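Local coordinates for protein dihydroxyacetone kinase (Citrobacter freundii, PDB 1UN8) that phosphorylates dihydroxyacetone with ATP and a divalent metal ion, working as a homodimer whose C-terminal helical barrel also holds a tightly bound phospholipid, at residues N110-G113 against D114-F118; F417-I420 against G421-L424. One frame throughout, in Å; residues are numbered along the deposited sequence.

Contact 1 (N110-G113 against D114-F118); sequences NYTG and DRLNF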
# COMPACT_ATOMS: atom_id res chain seq x y z
N ASN A 110 -13.19 13.40 -14.58
CA ASN A 110 -13.00 14.05 -15.88
C ASN A 110 -12.12 13.32 -16.89
O ASN A 110 -10.92 13.54 -16.96
CB ASN A 110 -12.46 15.46 -15.68
CG ASN A 110 -12.88 16.41 -16.80
OD1 ASN A 110 -13.39 15.98 -17.83
ND2 ASN A 110 -12.65 17.71 -16.60
N TYR A 111 -12.73 12.44 -17.67
CA TYR A 111 -12.03 11.70 -18.72
C TYR A 111 -13.05 11.45 -19.83
O TYR A 111 -14.16 11.00 -19.56
CB TYR A 111 -11.36 10.45 -18.15
CG TYR A 111 -10.38 10.74 -17.03
CD1 TYR A 111 -10.75 10.54 -15.70
CD2 TYR A 111 -9.10 11.21 -17.29
CE1 TYR A 111 -9.86 10.80 -14.67
CE2 TYR A 111 -8.21 11.47 -16.27
CZ TYR A 111 -8.60 11.27 -14.96
OH TYR A 111 -7.71 11.53 -13.94
N THR A 112 -12.67 11.75 -21.07
CA THR A 112 -13.55 11.57 -22.21
C THR A 112 -14.34 10.26 -22.21
O THR A 112 -15.56 10.27 -22.31
CB THR A 112 -12.77 11.64 -23.52
OG1 THR A 112 -12.04 12.87 -23.56
CG2 THR A 112 -13.71 11.59 -24.72
N GLY A 113 -13.63 9.15 -22.11
CA GLY A 113 -14.29 7.85 -22.11
C GLY A 113 -15.45 7.76 -21.14
O GLY A 113 -16.53 7.30 -21.49
N ASP A 114 -15.24 8.20 -19.91
CA ASP A 114 -16.29 8.15 -18.91
C ASP A 114 -17.40 9.16 -19.18
O ASP A 114 -18.58 8.85 -19.03
CB ASP A 114 -15.72 8.39 -17.51
CG ASP A 114 -14.84 7.26 -17.06
OD1 ASP A 114 -14.90 6.19 -17.70
OD2 ASP A 114 -14.09 7.44 -16.07
N ARG A 115 -17.01 10.37 -19.57
CA ARG A 115 -17.98 11.42 -19.85
C ARG A 115 -18.90 11.00 -20.99
O ARG A 115 -20.11 11.15 -20.90
CB ARG A 115 -17.25 12.71 -20.21
CG ARG A 115 -16.44 13.28 -19.05
CD ARG A 115 -15.66 14.53 -19.44
NE ARG A 115 -16.47 15.51 -20.16
CZ ARG A 115 -16.29 16.82 -20.07
NH1 ARG A 115 -15.33 17.32 -19.29
NH2 ARG A 115 -17.06 17.65 -20.76
N LEU A 116 -18.32 10.47 -22.05
CA LEU A 116 -19.12 10.04 -23.19
C LEU A 116 -19.97 8.81 -22.89
O LEU A 116 -21.12 8.73 -23.31
CB LEU A 116 -18.22 9.77 -24.39
CG LEU A 116 -17.44 10.96 -24.94
CD1 LEU A 116 -16.71 10.55 -26.20
CD2 LEU A 116 -18.39 12.12 -25.22
N ASN A 117 -19.41 7.83 -22.17
CA ASN A 117 -20.18 6.63 -21.90
C ASN A 117 -21.24 6.77 -20.83
O ASN A 117 -22.33 6.25 -20.99
CB ASN A 117 -19.26 5.46 -21.59
CG ASN A 117 -18.75 4.79 -22.84
OD1 ASN A 117 -18.88 5.33 -23.95
ND2 ASN A 117 -18.15 3.61 -22.68
N PHE A 118 -20.92 7.47 -19.74
CA PHE A 118 -21.93 7.66 -18.71
C PHE A 118 -22.95 8.63 -19.30
O PHE A 118 -24.13 8.55 -18.99
CB PHE A 118 -21.32 8.27 -17.45
CG PHE A 118 -20.61 7.29 -16.56
CD1 PHE A 118 -19.36 6.79 -16.91
CD2 PHE A 118 -21.19 6.88 -15.37
CE1 PHE A 118 -18.70 5.89 -16.07
CE2 PHE A 118 -20.54 5.98 -14.53
CZ PHE A 118 -19.30 5.48 -14.88
O HOH W 1 -14.03 20.04 -17.97

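Contact 2 (F417-I420 against G421-L424); sequences FALI and GERL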
# COMPACT_ATOMS: atom_id res chain seq x y z
N PHE A 417 32.41 -9.61 37.56
CA PHE A 417 31.82 -10.11 36.32
C PHE A 417 30.89 -9.05 35.74
O PHE A 417 30.97 -8.72 34.55
CB PHE A 417 31.04 -11.42 36.57
CG PHE A 417 31.92 -12.65 36.66
CD1 PHE A 417 31.36 -13.92 36.68
CD2 PHE A 417 33.31 -12.54 36.72
CE1 PHE A 417 32.15 -15.06 36.76
CE2 PHE A 417 34.11 -13.67 36.80
CZ PHE A 417 33.53 -14.93 36.82
N ALA A 418 30.03 -8.51 36.59
CA ALA A 418 29.09 -7.48 36.17
C ALA A 418 29.84 -6.32 35.52
O ALA A 418 29.36 -5.71 34.57
CB ALA A 418 28.28 -6.99 37.36
N LEU A 419 31.02 -6.00 36.04
CA LEU A 419 31.80 -4.90 35.49
C LEU A 419 32.38 -5.25 34.12
O LEU A 419 32.37 -4.41 33.21
CB LEU A 419 32.94 -4.53 36.44
CG LEU A 419 33.82 -3.42 35.88
CD1 LEU A 419 32.98 -2.18 35.62
CD2 LEU A 419 34.96 -3.13 36.85
N ILE A 420 32.88 -6.47 33.98
CA ILE A 420 33.43 -6.93 32.71
C ILE A 420 32.28 -6.95 31.70
O ILE A 420 32.41 -6.46 30.58
CB ILE A 420 34.04 -8.35 32.84
CG1 ILE A 420 35.27 -8.31 33.75
CG2 ILE A 420 34.42 -8.90 31.47
CD1 ILE A 420 35.79 -9.67 34.12
N GLY A 421 31.16 -7.52 32.13
CA GLY A 421 30.00 -7.62 31.26
C GLY A 421 29.60 -6.26 30.71
O GLY A 421 29.16 -6.14 29.56
N GLU A 422 29.77 -5.24 31.53
CA GLU A 422 29.42 -3.89 31.13
C GLU A 422 30.44 -3.29 30.18
O GLU A 422 30.09 -2.60 29.24
CB GLU A 422 29.29 -3.00 32.36
CG GLU A 422 28.77 -1.60 32.06
CD GLU A 422 29.00 -0.64 33.22
OE1 GLU A 422 30.16 -0.21 33.43
OE2 GLU A 422 28.02 -0.32 33.92
N ARG A 423 31.71 -3.57 30.43
CA ARG A 423 32.78 -2.99 29.62
C ARG A 423 33.12 -3.64 28.28
O ARG A 423 33.58 -2.96 27.36
CB ARG A 423 34.05 -2.91 30.48
CG ARG A 423 33.92 -2.03 31.72
CD ARG A 423 34.74 -0.75 31.58
NE ARG A 423 34.10 0.21 30.69
CZ ARG A 423 34.77 1.02 29.87
NH1 ARG A 423 36.10 0.99 29.82
NH2 ARG A 423 34.10 1.87 29.09
N LEU A 424 32.91 -4.95 28.13
CA LEU A 424 33.26 -5.62 26.89
C LEU A 424 32.65 -5.06 25.61
O LEU A 424 33.38 -4.73 24.68
CB LEU A 424 32.99 -7.12 27.00
CG LEU A 424 33.86 -7.87 28.03
CD1 LEU A 424 33.64 -9.37 27.92
CD2 LEU A 424 35.33 -7.54 27.78

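Contact 1 (N110-G113 against D114-F118)
Asn-110 and Arg-115 meet through their polar ends where a loop turns into helix 112-127. Arg-115 NH1 donates to Asn-110 OD1 over 2.8 Å in a nearly straight bond (165°), and the oxygen lies at the edge of the guanidinium, in its plane. Amide and guanidinium are turned only 26° against each other. A bend at chi3 (48°) turns the guanidinium toward the Asn-110 amide; Arg-115 CD, nearer the backbone, is itself 3.1 Å from Asn-110 OD1. One water joins the pair from the edge, accepting from Asn-110 ND2 at 3.0 Å and, over a longer path, from Arg-115 NH1. The guanidinium is held further by the second subunit, where NE donates to Tyr-467 O and NH2, weakly, to Phe-466 O.

The backbone bonds are those of a first helical turn, with Tyr-111 at the N-cap position: Arg-115 N reaches Tyr-111 O at 2.9 Å, Leu-116 N reaches Thr-112 O at 2.8 Å, and Asn-117 N follows with Gly-113 O. Apolar contact is small. Thr-112 CG2, anti to its own nitrogen, lies alongside Leu-116 with CD1 at 3.5 Å, both side chains pointing the same way.

Two further side chains face the substrate site. Asp-114 binds substrate, and its OD1 is hydrogen-bonded to Ser-85 OG. The Tyr-111 ring stands edge-to-face with the ring of His-220, the catalytic residue that forms a hemiaminal with the substrate, while its OH is bonded to Gly-151 O.

The turn opens the helical crossover of a beta-alpha-beta unit, strand 104-109, helix 112-127 and strand 132-137: Asp-114 and Phe-118 rest on Val-108, Asn-110 and Arg-115 touch Ile-136, and Phe-118 also packs against Val-91 of helix 88-98.

Contact 2 (F417-I420 against G421-L424)
Ile-420 and Leu-424 lie side by side one turn apart on helix 413-427, part of the eight-helix barrel of the C-terminal domain. Ile-420 CG2 is 3.6 Å from Leu-424 CG and almost as near to its CD1, so the branch of the isoleucine rests against the fork of the leucine. CG2 is the branch anti to the isoleucine nitrogen, whereas CG1 stands beside it (chi1 -67°). On another face of the helix Leu-419 runs alongside the aliphatic part of Arg-423, its CD1 4.0 Å from Arg-423 CG; the same methyl lies 4.1 Å from Glu-422 OE1.

The backbone beneath is helical throughout: Gly-421 N to Phe-417 O (2.7 Å, 172°) is short and straight, and Leu-424 N binds Ile-420 O. Glu-422 N divides itself between Ala-418 O and, weakly, Leu-419 O.

Further out, Phe-417 and Ile-420 touch the bound phospholipid, and Phe-417 meets Phe-440 of helix 430-448 edge-to-face. Ile-420 packs on Ile-399, and Leu-424 on Ala-395 and Met-436, which fits this apolar side between neighbouring helices. The charged ends turn to other partners: Glu-422 OE2 accepts from Val-348 N, and Arg-423, bent at chi2 and chi3, places NH1 in a salt bridge with Glu-398 OE2.

Contact 1 comes first along the chain, at the start of helix 112-127 in the DhaK part; contact 2 follows some three hundred residues later, within helix 413-427 of the DhaL part. Their centres are about 73 Å apart, with nearest atoms about 59 Å apart, on opposite sides of the chain's centre, and they share neither sheet nor helix. Contact 1 adjoins the dihydroxyacetone site, whereas contact 2 belongs to the barrel that binds lipid and ATP. Within one chain these halves are far apart; across the dimer they meet. Leu-116 of contact 1 packs on Ser-431, an ATP-binding residue of the second subunit, consistent with substrate and nucleotide being brought together between subunits.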